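Local coordinates for protein DNA endonuclease I-CeuI (Chlamydomonas eugametos, PDB 2EX5) that cuts DNA at a long, degenerate recognition site as a magnesium-dependent homodimeric LAGLIDADG endonuclease, enabling its group I intron to home, at residues 58-63 against 143-148; 83-88 against 102-107; 150-155 against 183-188. The protein carries 1 engineered substitution. All blocks are in the same frame, centred on the assembly; numbering follows the deposited sequence.

Contact 1: residues 58-63 against 143-148. With CA (calcium ion), chain E; nucleotides of chain B; nucleotides of chain A.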
# COMPACT_ATOMS: atom_id res chain seq x y z
N PHE C 58 -6.23 -3.95 -1.07
CA PHE C 58 -5.33 -3.58 0.02
C PHE C 58 -4.03 -4.45 0.01
O PHE C 58 -2.97 -3.97 0.31
CB PHE C 58 -6.09 -3.84 1.30
CG PHE C 58 -5.36 -3.50 2.50
CD1 PHE C 58 -5.20 -2.18 2.85
CD2 PHE C 58 -4.82 -4.48 3.32
CE1 PHE C 58 -4.56 -1.87 3.99
CE2 PHE C 58 -4.12 -4.14 4.43
CZ PHE C 58 -4.00 -2.84 4.73
N LEU C 59 -4.20 -5.75 -0.25
CA LEU C 59 -3.16 -6.71 -0.22
C LEU C 59 -2.20 -6.55 -1.41
O LEU C 59 -0.98 -6.83 -1.27
CB LEU C 59 -3.76 -8.12 -0.29
CG LEU C 59 -4.57 -8.75 0.86
CD1 LEU C 59 -4.71 -10.27 0.50
CD2 LEU C 59 -3.87 -8.50 2.18
N GLU C 60 -2.76 -6.16 -2.57
CA GLU C 60 -1.95 -5.75 -3.72
C GLU C 60 -0.99 -4.64 -3.30
O GLU C 60 0.12 -4.62 -3.72
CB GLU C 60 -2.81 -5.36 -4.91
CG GLU C 60 -2.14 -4.75 -6.10
CD GLU C 60 -1.58 -5.78 -7.04
OE1 GLU C 60 -0.97 -5.31 -8.06
OE2 GLU C 60 -1.71 -7.02 -6.72
N GLY C 61 -1.48 -3.76 -2.41
CA GLY C 61 -0.76 -2.68 -1.81
C GLY C 61 0.23 -3.02 -0.71
O GLY C 61 1.30 -2.48 -0.75
N GLU C 62 -0.13 -3.86 0.27
CA GLU C 62 0.53 -3.87 1.57
C GLU C 62 1.04 -5.27 1.99
O GLU C 62 1.65 -5.43 3.06
CB GLU C 62 -0.46 -3.38 2.64
CG GLU C 62 -1.16 -2.03 2.43
CD GLU C 62 -0.33 -0.88 2.85
OE1 GLU C 62 0.84 -0.90 2.48
OE2 GLU C 62 -0.79 0.04 3.57
N ALA C 63 0.67 -6.29 1.22
CA ALA C 63 0.92 -7.71 1.56
C ALA C 63 2.14 -8.17 0.76
O ALA C 63 2.55 -7.54 -0.21
CB ALA C 63 -0.29 -8.54 1.16
N ALA C 143 -7.06 -10.96 -10.89
CA ALA C 143 -7.75 -10.34 -12.03
C ALA C 143 -7.38 -8.88 -12.17
O ALA C 143 -7.22 -8.34 -13.27
CB ALA C 143 -9.31 -10.52 -11.86
N PHE C 144 -7.20 -8.22 -11.04
CA PHE C 144 -6.84 -6.81 -11.08
C PHE C 144 -5.36 -6.59 -10.79
O PHE C 144 -4.89 -5.46 -10.69
CB PHE C 144 -7.71 -6.04 -10.06
CG PHE C 144 -9.15 -6.54 -9.96
CD1 PHE C 144 -10.14 -6.10 -10.85
CD2 PHE C 144 -9.51 -7.46 -9.00
CE1 PHE C 144 -11.50 -6.52 -10.74
CE2 PHE C 144 -10.87 -7.90 -8.89
CZ PHE C 144 -11.84 -7.39 -9.75
N SER C 145 -4.59 -7.64 -10.63
CA SER C 145 -3.24 -7.50 -10.23
C SER C 145 -2.27 -7.22 -11.39
O SER C 145 -2.55 -7.48 -12.56
CB SER C 145 -2.84 -8.80 -9.50
OG SER C 145 -1.76 -8.58 -8.64
N SER C 146 -1.11 -6.66 -11.04
CA SER C 146 -0.01 -6.39 -12.01
C SER C 146 0.58 -7.69 -12.46
O SER C 146 0.53 -8.68 -11.74
CB SER C 146 1.10 -5.48 -11.40
OG SER C 146 1.88 -6.24 -10.48
N PRO C 147 1.10 -7.75 -13.71
CA PRO C 147 1.84 -8.93 -14.10
C PRO C 147 2.84 -9.52 -13.11
O PRO C 147 2.85 -10.73 -12.96
CB PRO C 147 2.52 -8.48 -15.44
CG PRO C 147 1.39 -7.61 -16.09
CD PRO C 147 0.90 -6.82 -14.85
N GLU C 148 3.74 -8.73 -12.54
CA GLU C 148 4.67 -9.24 -11.53
C GLU C 148 3.99 -9.95 -10.39
O GLU C 148 4.47 -10.93 -9.94
CB GLU C 148 5.48 -8.09 -10.92
CG GLU C 148 6.68 -8.66 -10.24
CD GLU C 148 7.36 -7.71 -9.35
OE1 GLU C 148 6.99 -6.50 -9.38
OE2 GLU C 148 8.29 -8.17 -8.62
CA CA E . 1.80 0.34 0.68
P DG B 16 4.56 -1.31 1.07
OP1 DG B 16 6.00 -1.28 0.80
OP2 DG B 16 3.68 -0.68 0.05
O5' DG B 16 4.05 -2.80 1.49
C5' DG B 16 4.32 -4.07 0.95
C4' DG B 16 5.87 -4.31 0.82
O4' DG B 16 6.79 -3.95 1.90
C3' DG B 16 6.21 -5.72 0.59
O3' DG B 16 7.01 -5.59 -0.70
C2' DG B 16 6.90 -6.15 1.90
C1' DG B 16 7.72 -4.93 2.26
N9 DG B 16 8.06 -4.83 3.73
C8 DG B 16 7.18 -4.93 4.81
N7 DG B 16 7.73 -4.90 5.97
C5 DG B 16 9.08 -4.72 5.68
C6 DG B 16 10.19 -4.54 6.54
O6 DG B 16 10.10 -4.56 7.80
N1 DG B 16 11.45 -4.42 5.88
C2 DG B 16 11.53 -4.47 4.48
N2 DG B 16 12.68 -4.31 3.79
N3 DG B 16 10.48 -4.53 3.73
C4 DG B 16 9.30 -4.68 4.36
P DG B 15 1.86 1.86 6.75
OP1 DG B 15 1.35 2.18 5.35
OP2 DG B 15 0.93 1.90 7.90
O5' DG B 15 2.28 0.31 6.50
C5' DG B 15 3.44 -0.30 6.05
C4' DG B 15 3.95 0.05 4.68
O4' DG B 15 5.25 0.38 5.17
C3' DG B 15 4.08 -1.14 3.70
O3' DG B 15 4.25 -0.53 2.47
C2' DG B 15 5.24 -1.87 4.28
C1' DG B 15 6.06 -0.65 4.72
N9 DG B 15 7.08 -0.81 5.73
C8 DG B 15 6.91 -0.85 7.10
N7 DG B 15 8.00 -1.01 7.76
C5 DG B 15 8.99 -1.03 6.73
C6 DG B 15 10.35 -1.14 6.85
O6 DG B 15 10.90 -1.19 7.92
N1 DG B 15 11.10 -1.13 5.69
C2 DG B 15 10.49 -1.01 4.47
N2 DG B 15 11.35 -0.97 3.47
N3 DG B 15 9.16 -0.87 4.28
C4 DG B 15 8.46 -0.90 5.48
P DG A 16 2.85 3.32 1.33
OP1 DG A 16 3.86 3.91 2.22
OP2 DG A 16 1.87 2.22 1.89
O5' DG A 16 2.08 4.42 0.41
C5' DG A 16 1.32 5.66 0.82
C4' DG A 16 2.13 6.70 1.67
O4' DG A 16 3.48 6.90 1.22
C3' DG A 16 1.56 8.13 1.87
O3' DG A 16 1.56 8.31 3.27
C2' DG A 16 2.55 9.11 1.17
C1' DG A 16 3.83 8.30 1.29
N9 DG A 16 4.71 8.70 0.22
C8 DG A 16 4.56 8.42 -1.11
N7 DG A 16 5.50 8.92 -1.85
C5 DG A 16 6.32 9.57 -0.95
C6 DG A 16 7.49 10.32 -1.16
O6 DG A 16 8.10 10.58 -2.23
N1 DG A 16 7.97 10.83 0.04
C2 DG A 16 7.45 10.71 1.26
N2 DG A 16 8.10 11.34 2.26
N3 DG A 16 6.35 9.99 1.48
C4 DG A 16 5.84 9.47 0.33
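The carboxylate of Glu-60 meets the loop 143-148 with one bond per oxygen. Its OE2 accepts the hydroxyl of Ser-145, and the separation of 2.5 Å from Ser-145 OG is so short that its exact value is best treated with caution. Its OE1 takes the backbone amide of Ser-146, with 3.3 Å from Ser-146 N and a nearly straight N-H...O angle of 164°; the amide arrives on the syn side but lies 32° out of the carboxylate plane. Ser-145 OG also lies 3.4 Å from Glu-60 OE1, at too poor an angle to count as a bond. CG of Glu-60 stands anti to the backbone N, and the chain then bends at chi2 (84°), which directs the carboxylate at the two serines. With a leucine here, the hydroxyl of Ser-145 and the amide of Ser-146 would probably lose their acceptors, leaving the loop less firmly fixed to the helix. Residues 58-63 are the last six residues of the LAGLIDADG motif, whose helix ends at Glu-62 before the strand from Ala-63. There Glu-62 OE1 binds the calcium ion at 2.4 Å, while OP2 of DG16 in each DNA strand lies 2.2 Å from the same ion. Glu-62 of the second subunit also binds this calcium. Two further polar atoms of 143-148 have partners: Ser-145 O accepts a bond from Lys-95 of the second subunit, and Ser-146 OG, at the N-cap of helix 147-164, turns to Lys-149 N in a weak bond.

Contact 2: residues 83-88 against 102-107. With nucleotides of chain B.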
# COMPACT_ATOMS: atom_id res chain seq x y z
N PRO C 83 8.45 -20.27 2.76
CA PRO C 83 7.38 -19.36 2.32
C PRO C 83 6.68 -18.65 3.52
O PRO C 83 6.45 -19.26 4.62
CB PRO C 83 6.39 -20.30 1.61
CG PRO C 83 6.54 -21.60 2.22
CD PRO C 83 7.95 -21.65 2.84
N GLU C 84 6.30 -17.42 3.30
CA GLU C 84 5.60 -16.64 4.31
C GLU C 84 4.68 -15.70 3.55
O GLU C 84 5.07 -15.16 2.55
CB GLU C 84 6.59 -15.86 5.16
CG GLU C 84 5.88 -14.90 6.22
CD GLU C 84 6.85 -14.36 7.22
OE1 GLU C 84 7.02 -13.14 7.24
OE2 GLU C 84 7.53 -15.16 7.96
N PHE C 85 3.46 -15.49 4.04
CA PHE C 85 2.62 -14.34 3.66
C PHE C 85 2.60 -13.31 4.78
O PHE C 85 2.43 -13.70 5.90
CB PHE C 85 1.24 -14.90 3.45
CG PHE C 85 0.15 -13.84 3.37
CD1 PHE C 85 -0.68 -13.57 4.47
CD2 PHE C 85 -0.06 -13.17 2.21
CE1 PHE C 85 -1.69 -12.57 4.37
CE2 PHE C 85 -1.04 -12.17 2.12
CZ PHE C 85 -1.87 -11.90 3.22
N ASN C 86 2.67 -11.99 4.55
CA ASN C 86 2.49 -11.08 5.69
C ASN C 86 1.89 -9.86 5.17
O ASN C 86 1.99 -9.64 3.95
CB ASN C 86 3.77 -10.68 6.51
CG ASN C 86 4.84 -9.91 5.71
OD1 ASN C 86 5.96 -10.34 5.66
ND2 ASN C 86 4.51 -8.80 5.10
N VAL C 87 1.36 -9.05 6.10
CA VAL C 87 0.74 -7.74 5.80
C VAL C 87 1.01 -6.83 6.96
O VAL C 87 0.61 -7.14 8.06
CB VAL C 87 -0.82 -7.81 5.67
CG1 VAL C 87 -1.41 -6.58 4.68
CG2 VAL C 87 -1.16 -9.06 5.11
N THR C 88 1.46 -5.62 6.65
CA THR C 88 2.02 -4.67 7.55
C THR C 88 1.18 -3.43 7.47
O THR C 88 0.65 -3.07 6.43
CB THR C 88 3.47 -4.37 7.11
OG1 THR C 88 4.09 -5.65 6.98
CG2 THR C 88 4.21 -3.47 8.09
N GLU C 102 -10.19 -12.06 9.82
CA GLU C 102 -11.59 -12.48 9.70
C GLU C 102 -11.81 -13.24 8.38
O GLU C 102 -12.39 -14.31 8.43
CB GLU C 102 -12.52 -11.29 9.97
CG GLU C 102 -13.93 -11.67 10.09
CD GLU C 102 -14.39 -11.92 11.49
OE1 GLU C 102 -14.68 -13.08 11.81
OE2 GLU C 102 -14.47 -11.00 12.27
N VAL C 103 -11.28 -12.77 7.24
CA VAL C 103 -11.40 -13.57 6.01
C VAL C 103 -10.53 -14.79 5.88
O VAL C 103 -10.97 -15.80 5.28
CB VAL C 103 -11.45 -12.76 4.61
CG1 VAL C 103 -11.06 -11.39 4.73
CG2 VAL C 103 -10.81 -13.51 3.47
N PHE C 104 -9.28 -14.77 6.39
CA PHE C 104 -8.57 -16.03 6.30
C PHE C 104 -8.95 -17.01 7.39
O PHE C 104 -8.61 -18.15 7.26
CB PHE C 104 -7.01 -15.88 6.21
CG PHE C 104 -6.54 -14.95 5.12
CD1 PHE C 104 -6.00 -13.71 5.45
CD2 PHE C 104 -6.64 -15.29 3.77
CE1 PHE C 104 -5.52 -12.84 4.45
CE2 PHE C 104 -6.15 -14.39 2.74
CZ PHE C 104 -5.56 -13.18 3.13
N LYS C 105 -9.56 -16.58 8.48
CA LYS C 105 -9.81 -17.52 9.64
C LYS C 105 -8.57 -18.07 10.37
O LYS C 105 -8.67 -19.07 11.08
CB LYS C 105 -10.78 -18.67 9.25
CG LYS C 105 -12.25 -18.23 9.07
CD LYS C 105 -12.56 -17.06 9.99
CE LYS C 105 -14.11 -16.60 9.96
NZ LYS C 105 -14.34 -15.34 10.85
N THR C 106 -7.40 -17.41 10.21
CA THR C 106 -6.11 -17.85 10.74
C THR C 106 -5.15 -16.62 10.55
O THR C 106 -5.54 -15.63 9.92
CB THR C 106 -5.60 -19.17 10.11
OG1 THR C 106 -4.61 -19.79 10.96
CG2 THR C 106 -5.03 -18.94 8.66
N GLY C 107 -3.95 -16.68 11.14
CA GLY C 107 -3.01 -15.59 11.14
C GLY C 107 -2.92 -15.14 12.55
O GLY C 107 -3.69 -15.57 13.43
P DC B 18 12.31 -11.19 -0.67
OP1 DC B 18 13.67 -11.18 -1.23
OP2 DC B 18 11.18 -11.53 -1.54
O5' DC B 18 12.14 -12.28 0.48
C5' DC B 18 13.10 -12.94 1.38
C4' DC B 18 13.88 -11.98 2.27
O4' DC B 18 12.96 -11.20 3.07
C3' DC B 18 14.77 -12.63 3.32
O3' DC B 18 16.05 -12.83 2.74
C2' DC B 18 14.82 -11.66 4.53
C1' DC B 18 13.45 -11.03 4.39
N1 DC B 18 12.26 -11.36 5.37
C2 DC B 18 12.45 -10.97 6.68
O2 DC B 18 13.56 -10.53 6.87
N3 DC B 18 11.46 -11.11 7.65
C4 DC B 18 10.29 -11.60 7.25
N4 DC B 18 9.38 -11.73 8.22
C5 DC B 18 10.05 -12.04 5.91
C6 DC B 18 11.06 -11.91 4.97
P DG B 15 1.86 1.86 6.75
OP1 DG B 15 1.35 2.18 5.35
OP2 DG B 15 0.93 1.90 7.90
O5' DG B 15 2.28 0.31 6.50
C5' DG B 15 3.44 -0.30 6.05
C4' DG B 15 3.95 0.05 4.68
O4' DG B 15 5.25 0.38 5.17
C3' DG B 15 4.08 -1.14 3.70
O3' DG B 15 4.25 -0.53 2.47
C2' DG B 15 5.24 -1.87 4.28
C1' DG B 15 6.06 -0.65 4.72
N9 DG B 15 7.08 -0.81 5.73
C8 DG B 15 6.91 -0.85 7.10
N7 DG B 15 8.00 -1.01 7.76
C5 DG B 15 8.99 -1.03 6.73
C6 DG B 15 10.35 -1.14 6.85
O6 DG B 15 10.90 -1.19 7.92
N1 DG B 15 11.10 -1.13 5.69
C2 DG B 15 10.49 -1.01 4.47
N2 DG B 15 11.35 -0.97 3.47
N3 DG B 15 9.16 -0.87 4.28
C4 DG B 15 8.46 -0.90 5.48
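Phe-85 and Phe-104 reach each other from opposite directions, joining strand 79-90 to the last turn of helix 94-104 through the outer atoms of their rings. The nearest pair is Phe-85 CE1 to Phe-104 CE1 at 3.8 Å, and CZ of Phe-85 follows at 3.9 Å from CZ of Phe-104. With ring centres 5.4 Å apart and planes at 72°, the rings meet obliquely. CB of Phe-85 points toward helix 94-104, and CG anti to the backbone N (chi1 167°) carries the ring on to Phe-104. Around this pair lies a wider apolar shell: Leu-129, Val-133 and Tyr-137 of helix 126-141 pack on Phe-85, and Phe-136 meets Phe-104 edge-to-face. The layering belongs to the LAGLIDADG core, alpha-beta-beta-alpha-beta-beta-alpha in chain order, in which helices cover one side of an antiparallel sheet and the other side holds DNA. The neighbouring positions on the strand confirm the two sides. Glu-84 extends the opposite way, where its OE1 accepts a hydrogen bond of 2.9 Å from N4 of DC18 of chain B at an N-H...O angle of 165°, a contact to the base itself. Thr-88, within the DNA-contacting region 86-90, brings CG2 to 3.8 Å from C5' of DG15 of chain B. Backbone bonds of Phe-85 to Ile-123 and of Glu-84 to Asn-66 hold the strand between its neighbours in the sheet.

Contact 3: residues 150-155 against 183-188. With nucleotides of chain B.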
# COMPACT_ATOMS: atom_id res chain seq x y z
N VAL C 150 0.96 -11.29 -10.03
CA VAL C 150 0.33 -12.52 -10.59
C VAL C 150 1.34 -13.61 -10.72
O VAL C 150 1.11 -14.74 -10.29
CB VAL C 150 -0.39 -12.28 -12.01
CG1 VAL C 150 -0.95 -13.56 -12.65
CG2 VAL C 150 -1.41 -11.25 -11.91
N LYS C 151 2.48 -13.31 -11.30
CA LYS C 151 3.53 -14.34 -11.40
C LYS C 151 4.08 -14.76 -10.01
O LYS C 151 4.45 -15.90 -9.82
CB LYS C 151 4.67 -13.80 -12.31
CG LYS C 151 5.98 -14.48 -12.17
CD LYS C 151 7.07 -13.57 -12.88
CE LYS C 151 7.57 -12.30 -11.98
NZ LYS C 151 8.84 -11.61 -12.59
N ARG C 152 4.15 -13.85 -9.03
CA ARG C 152 4.63 -14.24 -7.66
C ARG C 152 3.64 -15.21 -7.06
O ARG C 152 3.97 -16.21 -6.48
CB ARG C 152 4.77 -13.03 -6.75
CG ARG C 152 5.89 -12.13 -7.13
CD ARG C 152 6.06 -10.99 -6.12
NE ARG C 152 6.62 -11.43 -4.86
CZ ARG C 152 7.93 -11.60 -4.59
NH1 ARG C 152 8.33 -11.97 -3.37
NH2 ARG C 152 8.84 -11.39 -5.52
N VAL C 153 2.37 -14.93 -7.24
CA VAL C 153 1.32 -15.90 -6.83
C VAL C 153 1.53 -17.29 -7.47
O VAL C 153 1.38 -18.34 -6.77
CB VAL C 153 -0.18 -15.37 -7.09
CG1 VAL C 153 -1.22 -16.52 -6.92
CG2 VAL C 153 -0.51 -14.16 -6.12
N ALA C 154 1.87 -17.34 -8.78
CA ALA C 154 1.91 -18.66 -9.42
C ALA C 154 3.13 -19.38 -8.88
O ALA C 154 3.16 -20.57 -8.60
CB ALA C 154 2.02 -18.51 -11.00
N ASN C 155 4.20 -18.65 -8.76
CA ASN C 155 5.45 -19.24 -8.25
C ASN C 155 5.41 -19.65 -6.77
O ASN C 155 5.98 -20.68 -6.43
CB ASN C 155 6.52 -18.13 -8.34
CG ASN C 155 7.19 -18.12 -9.67
OD1 ASN C 155 7.70 -17.09 -10.10
ND2 ASN C 155 7.16 -19.23 -10.33
N ASP C 183 15.15 -17.97 -6.22
CA ASP C 183 16.07 -17.00 -6.84
C ASP C 183 15.31 -15.97 -7.69
O ASP C 183 15.56 -14.81 -7.59
CB ASP C 183 17.04 -17.78 -7.82
CG ASP C 183 17.92 -16.82 -8.61
OD1 ASP C 183 18.62 -16.03 -7.97
OD2 ASP C 183 17.88 -16.86 -9.86
N GLN C 184 14.40 -16.42 -8.56
CA GLN C 184 13.55 -15.52 -9.45
C GLN C 184 12.62 -14.62 -8.61
O GLN C 184 12.33 -13.46 -8.98
CB GLN C 184 12.69 -16.42 -10.36
CG GLN C 184 13.41 -17.04 -11.54
CD GLN C 184 12.88 -18.42 -12.01
OE1 GLN C 184 13.69 -19.31 -12.38
NE2 GLN C 184 11.54 -18.59 -12.05
N MET C 185 12.17 -15.10 -7.45
CA MET C 185 11.28 -14.22 -6.61
C MET C 185 12.00 -13.30 -5.65
O MET C 185 11.32 -12.46 -4.92
CB MET C 185 10.30 -15.05 -5.82
CG MET C 185 9.57 -16.05 -6.66
SD MET C 185 8.50 -17.00 -5.60
CE MET C 185 7.36 -15.63 -5.11
N ARG C 186 13.35 -13.37 -5.64
CA ARG C 186 14.05 -12.47 -4.70
C ARG C 186 13.85 -11.01 -4.91
O ARG C 186 13.81 -10.53 -6.02
CB ARG C 186 15.53 -12.77 -4.59
CG ARG C 186 15.84 -14.14 -4.12
CD ARG C 186 17.35 -14.28 -4.04
NE ARG C 186 17.93 -13.50 -2.95
CZ ARG C 186 19.19 -13.60 -2.59
NH1 ARG C 186 20.06 -14.38 -3.31
NH2 ARG C 186 19.60 -12.89 -1.55
N LYS C 187 13.75 -10.24 -3.85
CA LYS C 187 13.60 -8.79 -4.01
C LYS C 187 14.72 -8.04 -3.29
O LYS C 187 14.93 -6.81 -3.52
CB LYS C 187 12.33 -8.39 -3.29
CG LYS C 187 11.27 -7.78 -4.07
CD LYS C 187 10.67 -8.67 -5.00
CE LYS C 187 10.57 -7.96 -6.28
NZ LYS C 187 10.49 -6.52 -6.05
N GLN C 188 15.44 -8.75 -2.42
CA GLN C 188 16.56 -8.14 -1.61
C GLN C 188 17.97 -8.76 -1.85
O GLN C 188 18.79 -8.71 -0.97
CB GLN C 188 16.24 -8.25 -0.10
CG GLN C 188 14.99 -7.55 0.28
CD GLN C 188 14.56 -7.84 1.68
OE1 GLN C 188 13.85 -7.06 2.26
NE2 GLN C 188 15.07 -8.91 2.27
P DC B 18 12.31 -11.19 -0.67
OP1 DC B 18 13.67 -11.18 -1.23
OP2 DC B 18 11.18 -11.53 -1.54
O5' DC B 18 12.14 -12.28 0.48
C5' DC B 18 13.10 -12.94 1.38
C4' DC B 18 13.88 -11.98 2.27
O4' DC B 18 12.96 -11.20 3.07
C3' DC B 18 14.77 -12.63 3.32
O3' DC B 18 16.05 -12.83 2.74
C2' DC B 18 14.82 -11.66 4.53
C1' DC B 18 13.45 -11.03 4.39
N1 DC B 18 12.26 -11.36 5.37
C2 DC B 18 12.45 -10.97 6.68
O2 DC B 18 13.56 -10.53 6.87
N3 DC B 18 11.46 -11.11 7.65
C4 DC B 18 10.29 -11.60 7.25
N4 DC B 18 9.38 -11.73 8.22
C5 DC B 18 10.05 -12.04 5.91
C6 DC B 18 11.06 -11.91 4.97
P DA B 17 7.36 -6.92 -1.35
OP1 DA B 17 7.77 -6.55 -2.71
OP2 DA B 17 6.29 -7.94 -1.13
O5' DA B 17 8.60 -7.53 -0.50
C5' DA B 17 9.95 -6.85 -0.53
C4' DA B 17 10.93 -7.70 0.27
O4' DA B 17 10.58 -7.46 1.68
C3' DA B 17 10.74 -9.18 0.09
O3' DA B 17 12.01 -9.71 -0.17
C2' DA B 17 10.16 -9.63 1.49
C1' DA B 17 10.72 -8.60 2.43
N9 DA B 17 10.14 -8.48 3.81
C8 DA B 17 8.83 -8.72 4.27
N7 DA B 17 8.69 -8.52 5.55
C5 DA B 17 9.99 -8.18 6.00
C6 DA B 17 10.57 -7.87 7.27
N6 DA B 17 9.94 -7.87 8.46
N1 DA B 17 11.90 -7.56 7.32
C2 DA B 17 12.63 -7.58 6.17
N3 DA B 17 12.21 -7.81 4.90
C4 DA B 17 10.87 -8.13 4.91
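A bend at chi3 in each of two side chains brings Arg-152 and Met-185 together: 72° in Arg-152, which swings the guanidinium toward the end of helix 171-185, and 66° in Met-185, which turns its methyl group back onto one face of that cation. Met-185 CE consequently sits over the centre of that face, 4.0 Å from its plane. The edge of the group does the polar work. Arg-152 NH2 donates to Met-185 O at 2.8 Å with an N-H...O angle of 156°, the carbonyl oxygen lying close to the guanidinium plane, whereas the bond from NH1 to that oxygen is weak. On the thioether side, Met-185 SD lies 3.6 Å from Asn-155 CB, the two side chains running alongside in opposite directions. Lys-187 crosses Arg-152 at a slant, with CD 3.3 Å from Arg-152 NH2. Besides a bond to Leu-65 O on strand 63-71, Arg-152 NH1 reaches OP2 of DC18 of chain B, but at 3.4 Å this bond is weak. The other phosphate oxygen of DC18, OP1, is gripped by two backbone amides, Lys-187 N at 2.8 Å and Gln-188 N at 3.2 Å. The arrangement is that of a phosphate-binding site: Arg-152 holds the carbonyl of Met-185 near the end of helix 171-185, and the amides of Lys-187 and Gln-188, opening the DNA-contacting region 187-195, hold the DNA backbone.

How the contacts relate
Contact 2 lies deepest, about 6 Å between its centre and that of the chain; contact 1 is also buried, but about 14 Å out, beside the second subunit; contact 3 is partly buried and faces the DNA backbone. Their chemistry differs: contact 2 is purely apolar across its segments, contact 1 is carried by hydrogen bonds to a carboxylate, and contact 3 sets an arginine against a backbone carbonyl and a thioether, beside a DNA phosphate. Contacts 1 and 2 touch, Phe-58 CE2 lying 3.7 Å from Val-87 CG1. Contacts 1 and 3 share helix 147-164 and meet where Ser-145 CB packs 3.7 Å from Val-150 CG2. Contacts 2 and 3 stay about 7 Å apart at their nearest atoms.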